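Local structure of predicted metal-dependent hydrolase of the TIM-barrel fold (Lactobacillus casei, 2QPX) at residues L15-H20 / Q362-L367; P309-L314 / K353-A358. The protein is of unknown function but probably acts as a zinc-dependent hydrolase, carrying a two-zinc site in an amidohydrolase-type TIM barrel. All blocks are in the same frame, centred on the assembly; numbering follows the deposited sequence. Where two conformers were deposited one is given.

Interaction 1 (L15-H20 / Q362-L367); sequences LDHHCH and QTSAKL. With ZN (zinc ion), chain B; EDO (1,2-ethanediol), chain F.
L15 and S364 meet where the first strand of the TIM barrel, the one that carries the H-x-H zinc motif of the amidohydrolases, packs against the last helix, 349-367. Strand and helix axes approach to 8.4 Å and cross at 58°. The helix is touched by a single methyl of L15: with CG anti to the backbone N (chi1 -163°) and the chain extended beyond it, CD1 reaches the helix backbone and lies 3.5 Å from the N of A365. The CB atoms of S364 and A365 are each 4.0 Å from L15 CD1. H17 comes from the same strand with its CB, which sits 3.6 Å from S364 OG. Its ring turns off obliquely from that hydroxyl and packs one face over H18 CB. A chi1 of 87° puts CG of H17 between the backbone N and the carbonyl carbon, and both ring nitrogens are held from elsewhere, ND1 by Y368 OH and NE2 by D285 OD2. S364 OG thus faces carbon on the H17 side, and its polar link to the strand runs through a water that is 2.7 Å from OG and donates to L15 O.

Beyond H17 the chain turns a corner, and H18 and H20 both direct NE2 to one zinc ion, whose ligands also include D318. H18 ND1 is bonded to Q226 OE1, a second-shell contact that helps fix the ring's rotation. NE2 of H18, NE2 of H20 and a water oxygen each stand 2.1 Å from the zinc ion.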
ATOM      1  N   LEU A  15      10.658  10.549 -24.586  1.00 15.93           N
ATOM      2  CA  LEU A  15      11.702   9.558 -24.845  1.00 16.48           C
ATOM      3  C   LEU A  15      11.235   8.320 -24.089  1.00 16.11           C
ATOM      4  O   LEU A  15      11.236   8.317 -22.856  1.00 16.07           O
ATOM      5  CB  LEU A  15      13.068  10.040 -24.366  1.00 16.66           C
ATOM      6  CG  LEU A  15      14.290   9.308 -24.929  1.00 15.98           C
ATOM      7  CD1 LEU A  15      15.621   9.938 -24.428  1.00 17.39           C
ATOM      8  CD2 LEU A  15      14.277   7.745 -24.680  1.00 17.53           C
ATOM      9  N   ASP A  16      10.805   7.311 -24.839  1.00 15.52           N
ATOM     10  CA  ASP A  16      10.246   6.100 -24.222  1.00 15.19           C
ATOM     11  C   ASP A  16      11.429   5.190 -23.896  1.00 13.88           C
ATOM     12  O   ASP A  16      11.902   4.430 -24.746  1.00 14.66           O
ATOM     13  CB  ASP A  16       9.272   5.399 -25.169  1.00 15.13           C
ATOM     14  CG  ASP A  16       8.360   4.401 -24.469  1.00 13.91           C
ATOM     15  OD1 ASP A  16       8.696   3.966 -23.337  1.00 15.72           O
ATOM     16  OD2 ASP A  16       7.332   4.027 -25.112  1.00 15.28           O
ATOM     17  N   HIS A  17      11.870   5.257 -22.638  1.00 13.31           N
ATOM     18  CA  HIS A  17      13.159   4.636 -22.266  1.00 13.16           C
ATOM     19  C   HIS A  17      13.089   3.116 -22.085  1.00 13.08           C
ATOM     20  O   HIS A  17      14.140   2.478 -21.975  1.00 13.73           O
ATOM     21  CB  HIS A  17      13.804   5.322 -21.042  1.00 14.61           C
ATOM     22  CG  HIS A  17      13.324   4.754 -19.766  1.00 13.94           C
ATOM     23  ND1 HIS A  17      14.063   3.837 -19.047  1.00 13.12           N
ATOM     24  CD2 HIS A  17      12.130   4.888 -19.128  1.00 15.04           C
ATOM     25  CE1 HIS A  17      13.318   3.401 -18.043  1.00 15.05           C
ATOM     26  NE2 HIS A  17      12.149   4.031 -18.051  1.00 15.77           N
ATOM     27  N   HIS A  18      11.882   2.556 -22.038  1.00 13.98           N
ATOM     28  CA  HIS A  18      11.713   1.128 -21.946  1.00 13.06           C
ATOM     29  C   HIS A  18      10.432   0.693 -22.635  1.00 13.18           C
ATOM     30  O   HIS A  18       9.331   0.959 -22.129  1.00 13.40           O
ATOM     31  CB  HIS A  18      11.693   0.653 -20.491  1.00 13.90           C
ATOM     32  CG  HIS A  18      11.430  -0.812 -20.393  1.00 13.92           C
ATOM     33  ND1 HIS A  18      12.414  -1.763 -20.560  1.00 15.11           N
ATOM     34  CD2 HIS A  18      10.275  -1.488 -20.224  1.00 15.64           C
ATOM     35  CE1 HIS A  18      11.873  -2.971 -20.466  1.00 15.34           C
ATOM     36  NE2 HIS A  18      10.572  -2.833 -20.286  1.00 15.25           N
ATOM     37  N   CYS A  19      10.585  -0.051 -23.727  1.00 13.36           N
ATOM     38  CA  CYS A  19       9.438  -0.553 -24.476  1.00 12.71           C
ATOM     39  C   CYS A  19       9.881  -1.765 -25.290  1.00 13.83           C
ATOM     40  O   CYS A  19      10.981  -2.275 -25.111  1.00 14.60           O
ATOM     41  CB  CYS A  19       8.810   0.582 -25.310  1.00 13.68           C
ATOM     42  SG  CYS A  19       9.984   1.351 -26.458  1.00 15.79           S
ATOM     43  N   HIS A  20       9.026  -2.220 -26.192  1.00 14.25           N
ATOM     44  CA  HIS A  20       9.147  -3.539 -26.783  1.00 14.43           C
ATOM     45  C   HIS A  20       8.733  -3.548 -28.276  1.00 14.30           C
ATOM     46  O   HIS A  20       8.078  -2.622 -28.799  1.00 14.15           O
ATOM     47  CB  HIS A  20       8.296  -4.519 -25.990  1.00 14.00           C
ATOM     48  CG  HIS A  20       8.810  -4.757 -24.595  1.00 14.92           C
ATOM     49  ND1 HIS A  20       9.986  -5.425 -24.348  1.00 17.25           N
ATOM     50  CD2 HIS A  20       8.312  -4.408 -23.378  1.00 17.66           C
ATOM     51  CE1 HIS A  20      10.211  -5.444 -23.033  1.00 17.08           C
ATOM     52  NE2 HIS A  20       9.205  -4.838 -22.418  1.00 16.27           N
ATOM     53  N   GLN A 362      13.983  14.623 -20.822  1.00 17.95           N
ATOM     54  CA  GLN A 362      15.295  15.175 -20.596  1.00 18.73           C
ATOM     55  C   GLN A 362      16.167  14.339 -19.648  1.00 18.36           C
ATOM     56  O   GLN A 362      17.362  14.164 -19.898  1.00 19.32           O
ATOM     57  CB  GLN A 362      15.189  16.623 -20.127  1.00 18.98           C
ATOM     58  CG  GLN A 362      16.503  17.345 -20.018  1.00 22.83           C
ATOM     59  CD  GLN A 362      16.359  18.681 -19.308  1.00 26.15           C
ATOM     60  OE1 GLN A 362      15.712  18.784 -18.253  1.00 33.84           O
ATOM     61  NE2 GLN A 362      16.987  19.692 -19.854  1.00 33.11           N
ATOM     62  N   THR A 363      15.571  13.814 -18.588  1.00 16.86           N
ATOM     63  CA  THR A 363      16.351  12.937 -17.703  1.00 16.39           C
ATOM     64  C   THR A 363      16.824  11.689 -18.462  1.00 16.69           C
ATOM     65  O   THR A 363      17.989  11.317 -18.394  1.00 17.04           O
ATOM     66  CB  THR A 363      15.563  12.582 -16.442  1.00 16.13           C
ATOM     67  OG1 THR A 363      15.192  13.785 -15.761  1.00 18.24           O
ATOM     68  CG2 THR A 363      16.373  11.663 -15.525  1.00 16.77           C
ATOM     69  N   SER A 364      15.918  11.036 -19.206  1.00 15.74           N
ATOM     70  CA  SER A 364      16.310   9.866 -19.972  1.00 16.43           C
ATOM     71  C   SER A 364      17.339  10.208 -21.049  1.00 15.55           C
ATOM     72  O   SER A 364      18.255   9.447 -21.306  1.00 16.53           O
ATOM     73  CB  SER A 364      15.098   9.163 -20.581  1.00 14.86           C
ATOM     74  OG  SER A 364      14.333   8.539 -19.562  1.00 15.81           O
ATOM     75  N   ALA A 365      17.217  11.376 -21.662  1.00 16.14           N
ATOM     76  CA  ALA A 365      18.224  11.758 -22.670  1.00 15.72           C
ATOM     77  C   ALA A 365      19.602  11.814 -22.083  1.00 17.74           C
ATOM     78  O   ALA A 365      20.555  11.353 -22.688  1.00 19.61           O
ATOM     79  CB  ALA A 365      17.846  13.103 -23.372  1.00 16.32           C
ATOM     80  N   LYS A 366      19.694  12.345 -20.868  1.00 17.46           N
ATOM     81  CA  LYS A 366      20.980  12.415 -20.185  0.50 19.54           C
ATOM     82  C   LYS A 366      21.451  11.024 -19.758  1.00 19.33           C
ATOM     83  O   LYS A 366      22.590  10.645 -19.993  1.00 20.48           O
ATOM     84  CB  LYS A 366      20.898  13.343 -18.981  0.50 21.69           C
ATOM     85  CG  LYS A 366      22.203  13.380 -18.211  0.50 23.77           C
ATOM     86  CD  LYS A 366      22.380  14.624 -17.412  0.50 29.48           C
ATOM     87  CE  LYS A 366      23.763  14.624 -16.736  0.50 28.38           C
ATOM     88  NZ  LYS A 366      23.949  15.859 -15.937  0.50 33.53           N
ATOM     89  N   LEU A 367      20.556  10.264 -19.131  1.00 19.44           N
ATOM     90  CA  LEU A 367      20.892   8.977 -18.572  1.00 20.75           C
ATOM     91  C   LEU A 367      21.385   7.981 -19.631  1.00 19.99           C
ATOM     92  O   LEU A 367      22.351   7.242 -19.425  1.00 21.76           O
ATOM     93  CB  LEU A 367      19.608   8.504 -17.854  1.00 24.56           C
ATOM     94  CG  LEU A 367      19.584   7.428 -16.850  1.00 28.55           C
ATOM     95  CD1 LEU A 367      20.677   7.665 -15.841  1.00 28.02           C
ATOM     96  CD2 LEU A 367      18.125   7.419 -16.281  1.00 22.80           C
TER
HETATM   97 ZN    ZN B 376       9.204  -4.433 -20.376  0.70 14.91          ZN
HETATM   98  C1  EDO F 380      17.913  16.997 -16.552  1.00 39.49           C
HETATM   99  O1  EDO F 380      18.886  15.974 -16.792  1.00 40.05           O
HETATM  100  C2  EDO F 380      16.647  16.345 -16.028  1.00 32.99           C
HETATM  101  O2  EDO F 380      17.001  15.543 -14.864  1.00 29.70           O
HETATM  102  O   HOH W   1      11.723   9.031 -20.272  1.00 15.95           O
HETATM  103  O   HOH W   2       7.885  -5.462 -19.156  1.00 29.42           O

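Interaction 2 (P309-L314 / K353-A358); sequences PYTRIL and KAWINA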
ATOM      1  N   PRO A 309      12.467  12.865  -5.891  1.00 14.24           N
ATOM      2  CA  PRO A 309      12.763  14.046  -6.699  1.00 15.30           C
ATOM      3  C   PRO A 309      12.086  13.912  -8.068  1.00 14.54           C
ATOM      4  O   PRO A 309      12.083  12.838  -8.655  1.00 16.78           O
ATOM      5  CB  PRO A 309      14.278  13.986  -6.872  1.00 15.14           C
ATOM      6  CG  PRO A 309      14.762  13.017  -5.830  1.00 16.19           C
ATOM      7  CD  PRO A 309      13.661  12.030  -5.733  1.00 15.85           C
ATOM      8  N   TYR A 310      11.601  15.026  -8.594  1.00 15.31           N
ATOM      9  CA  TYR A 310      10.953  15.008  -9.889  1.00 14.43           C
ATOM     10  C   TYR A 310      11.946  14.675 -11.005  1.00 15.15           C
ATOM     11  O   TYR A 310      11.541  14.220 -12.074  1.00 17.97           O
ATOM     12  CB  TYR A 310      10.245  16.365 -10.168  1.00 15.51           C
ATOM     13  CG  TYR A 310       8.987  16.538  -9.354  1.00 15.71           C
ATOM     14  CD1 TYR A 310       7.804  15.892  -9.702  1.00 18.32           C
ATOM     15  CD2 TYR A 310       8.946  17.393  -8.247  1.00 15.55           C
ATOM     16  CE1 TYR A 310       6.631  16.038  -8.934  1.00 17.70           C
ATOM     17  CE2 TYR A 310       7.796  17.543  -7.492  1.00 16.90           C
ATOM     18  CZ  TYR A 310       6.631  16.890  -7.835  1.00 14.18           C
ATOM     19  OH  TYR A 310       5.485  17.057  -7.102  1.00 18.82           O
ATOM     20  N   THR A 311      13.246  14.847 -10.717  1.00 14.28           N
ATOM     21  CA  THR A 311      14.312  14.526 -11.635  1.00 15.65           C
ATOM     22  C   THR A 311      14.745  13.044 -11.623  1.00 15.93           C
ATOM     23  O   THR A 311      15.714  12.678 -12.284  1.00 16.40           O
ATOM     24  CB  THR A 311      15.518  15.402 -11.367  1.00 17.28           C
ATOM     25  OG1 THR A 311      15.866  15.308  -9.976  1.00 18.70           O
ATOM     26  CG2 THR A 311      15.200  16.875 -11.789  1.00 19.13           C
ATOM     27  N   ARG A 312      13.985  12.196 -10.910  1.00 15.19           N
ATOM     28  CA  ARG A 312      14.270  10.755 -10.871  1.00 15.28           C
ATOM     29  C   ARG A 312      13.194   9.872 -11.482  1.00 15.42           C
ATOM     30  O   ARG A 312      13.428   8.672 -11.670  1.00 14.88           O
ATOM     31  CB  ARG A 312      14.523  10.308  -9.445  1.00 14.92           C
ATOM     32  CG  ARG A 312      15.824  10.902  -8.812  1.00 15.85           C
ATOM     33  CD  ARG A 312      17.109  10.447  -9.494  1.00 15.71           C
ATOM     34  NE  ARG A 312      18.232  10.819  -8.643  1.00 16.28           N
ATOM     35  CZ  ARG A 312      18.581  10.159  -7.543  1.00 16.68           C
ATOM     36  NH1 ARG A 312      18.030   8.978  -7.260  1.00 16.15           N
ATOM     37  NH2 ARG A 312      19.504  10.663  -6.754  1.00 17.27           N
ATOM     38  N   ILE A 313      12.018  10.450 -11.755  1.00 16.58           N
ATOM     39  CA  ILE A 313      10.896   9.708 -12.348  1.00 15.88           C
ATOM     40  C   ILE A 313      10.918   9.931 -13.872  1.00 16.43           C
ATOM     41  O   ILE A 313      11.181  11.030 -14.347  1.00 17.38           O
ATOM     42  CB  ILE A 313       9.516   9.962 -11.629  1.00 15.98           C
ATOM     43  CG1 ILE A 313       8.481   8.889 -12.040  1.00 16.08           C
ATOM     44  CG2 ILE A 313       9.032  11.381 -11.868  1.00 18.02           C
ATOM     45  CD1 ILE A 313       7.135   8.901 -11.244  1.00 17.04           C
ATOM     46  N   LEU A 314      10.682   8.859 -14.628  1.00 14.71           N
ATOM     47  CA  LEU A 314      10.811   8.861 -16.101  1.00 15.08           C
ATOM     48  C   LEU A 314       9.494   8.431 -16.741  1.00 14.59           C
ATOM     49  O   LEU A 314       8.739   7.658 -16.172  1.00 16.08           O
ATOM     50  CB  LEU A 314      11.872   7.840 -16.562  1.00 15.20           C
ATOM     51  CG  LEU A 314      13.248   7.898 -15.890  1.00 15.55           C
ATOM     52  CD1 LEU A 314      14.175   6.769 -16.408  1.00 16.66           C
ATOM     53  CD2 LEU A 314      13.897   9.275 -16.069  1.00 15.67           C
ATOM     54  N   LYS A 353       7.232  23.388 -15.672  1.00 20.91           N
ATOM     55  CA  LYS A 353       7.641  23.033 -17.016  1.00 20.48           C
ATOM     56  C   LYS A 353       9.006  22.325 -17.052  1.00 19.91           C
ATOM     57  O   LYS A 353       9.188  21.331 -17.800  1.00 21.50           O
ATOM     58  CB  LYS A 353       7.642  24.274 -17.943  1.00 22.35           C
ATOM     59  CG  LYS A 353       6.249  24.862 -18.167  1.00 22.44           C
ATOM     60  CD  LYS A 353       6.369  26.129 -19.049  1.00 24.12           C
ATOM     61  CE  LYS A 353       5.016  26.636 -19.466  1.00 25.18           C
ATOM     62  NZ  LYS A 353       5.230  27.964 -20.198  1.00 29.86           N
ATOM     63  N   ALA A 354       9.940  22.785 -16.216  1.00 20.02           N
ATOM     64  CA  ALA A 354      11.281  22.161 -16.106  1.00 19.34           C
ATOM     65  C   ALA A 354      11.156  20.705 -15.640  1.00 19.41           C
ATOM     66  O   ALA A 354      11.766  19.814 -16.216  1.00 19.10           O
ATOM     67  CB  ALA A 354      12.178  22.943 -15.141  1.00 19.21           C
ATOM     68  N   TRP A 355      10.298  20.473 -14.651  1.00 19.12           N
ATOM     69  CA  TRP A 355      10.090  19.122 -14.136  1.00 17.63           C
ATOM     70  C   TRP A 355       9.377  18.224 -15.140  1.00 17.42           C
ATOM     71  O   TRP A 355       9.766  17.044 -15.342  1.00 17.58           O
ATOM     72  CB  TRP A 355       9.364  19.195 -12.806  1.00 17.28           C
ATOM     73  CG  TRP A 355      10.246  19.603 -11.639  1.00 17.54           C
ATOM     74  CD1 TRP A 355      11.594  19.467 -11.548  1.00 16.62           C
ATOM     75  CD2 TRP A 355       9.802  20.096 -10.385  1.00 16.84           C
ATOM     76  NE1 TRP A 355      12.028  19.853 -10.295  1.00 17.32           N
ATOM     77  CE2 TRP A 355      10.946  20.219  -9.552  1.00 17.28           C
ATOM     78  CE3 TRP A 355       8.550  20.410  -9.859  1.00 18.65           C
ATOM     79  CZ2 TRP A 355      10.876  20.701  -8.258  1.00 17.10           C
ATOM     80  CZ3 TRP A 355       8.488  20.897  -8.546  1.00 18.08           C
ATOM     81  CH2 TRP A 355       9.641  21.000  -7.767  1.00 18.96           C
ATOM     82  N   ILE A 356       8.362  18.769 -15.821  1.00 17.24           N
ATOM     83  CA  ILE A 356       7.663  18.009 -16.873  1.00 15.73           C
ATOM     84  C   ILE A 356       8.652  17.600 -17.997  1.00 15.40           C
ATOM     85  O   ILE A 356       8.660  16.440 -18.450  1.00 17.83           O
ATOM     86  CB  ILE A 356       6.422  18.826 -17.390  1.00 16.09           C
ATOM     87  CG1 ILE A 356       5.324  18.833 -16.337  1.00 18.39           C
ATOM     88  CG2 ILE A 356       5.958  18.280 -18.780  1.00 17.96           C
ATOM     89  CD1 ILE A 356       4.238  19.941 -16.524  1.00 18.15           C
ATOM     90  N   ASN A 357       9.492  18.533 -18.437  1.00 18.33           N
ATOM     91  CA  ASN A 357      10.488  18.231 -19.425  1.00 17.89           C
ATOM     92  C   ASN A 357      11.459  17.104 -18.949  1.00 17.03           C
ATOM     93  O   ASN A 357      11.805  16.215 -19.719  1.00 17.83           O
ATOM     94  CB  ASN A 357      11.280  19.478 -19.821  1.00 19.45           C
ATOM     95  CG  ASN A 357      10.584  20.329 -20.855  1.00 22.93           C
ATOM     96  OD1 ASN A 357       9.962  19.815 -21.777  1.00 22.15           O
ATOM     97  ND2 ASN A 357      10.755  21.658 -20.738  1.00 23.82           N
ATOM     98  N   ALA A 358      11.902  17.195 -17.696  1.00 17.45           N
ATOM     99  CA  ALA A 358      12.795  16.208 -17.091  1.00 16.71           C
ATOM    100  C   ALA A 358      12.174  14.821 -17.216  1.00 16.20           C
ATOM    101  O   ALA A 358      12.786  13.867 -17.705  1.00 17.17           O
ATOM    102  CB  ALA A 358      13.044  16.595 -15.615  1.00 17.38           C
TER
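Y310 lays its ring over the indole of W355 in an offset stack, and this aromatic pair is the tight part of the contact. The centroids of the Y310 ring and the W355 six-membered ring are 4.3 Å apart with their planes at 29°, a tilt that brings Y310 CD2 closest, 3.4 Å from W355 CE3. The tyrosine's CB completes the overlap. It stands above the five-membered ring, 3.6 Å from that centroid and only 11° off the normal, a CH-pi contact that leaves both halves of the indole occupied on one face. Both residues have CG anti to the carbonyl carbon (chi1 -73° for Y310), so that the two rings leave their backbones to cross obliquely. Y310 OH ends in a hydrogen bond to H340 NE2, and F341 packs against both aromatic residues.

Toward CD1 of the five-membered ring the packing is looser. T311, partly exposed, offers only its methyl: CG2 is 4.4 Å from W355 CD1 and equally far from A358 CB. Here a second subunit closes in, its H57 meeting the W355 ring edge-to-face and its N52 packing on T311. A leucine in place of W355 would probably leave the Y310 ring without its stacking surface and the H57 ring of the neighbouring subunit without its aromatic partner. R312, which does not touch the helix, forms a salt bridge with D49 of that subunit. The turn at 309-312, with R312 N bonded to P309 O at 3.0 Å, leads into the short strand 313-314, so helix 349-367 is seated against the entry to a late strand of the TIM barrel, beside a subunit interface.

Overall arrangement
From the N terminus the chain runs through helix 6-11 into strand 14-19, and interaction 1 is completed only when helix 349-367 returns more than 340 residues later, joining the first strand to the last helix. Interaction 2 closes a much shorter loop, 309-314 to 353-358, which contains helix 323-342 and falls wholly within the longer one; the two do not cross. Both use helix 349-367, interaction 2 its earlier turns and interaction 1 its last. Their centres are 12 Å apart, and T363 bridges them by packing CG2 on L314. The helix thus ties the zinc-bearing first strand to strand 313-314 and, farther out, to the subunit interface.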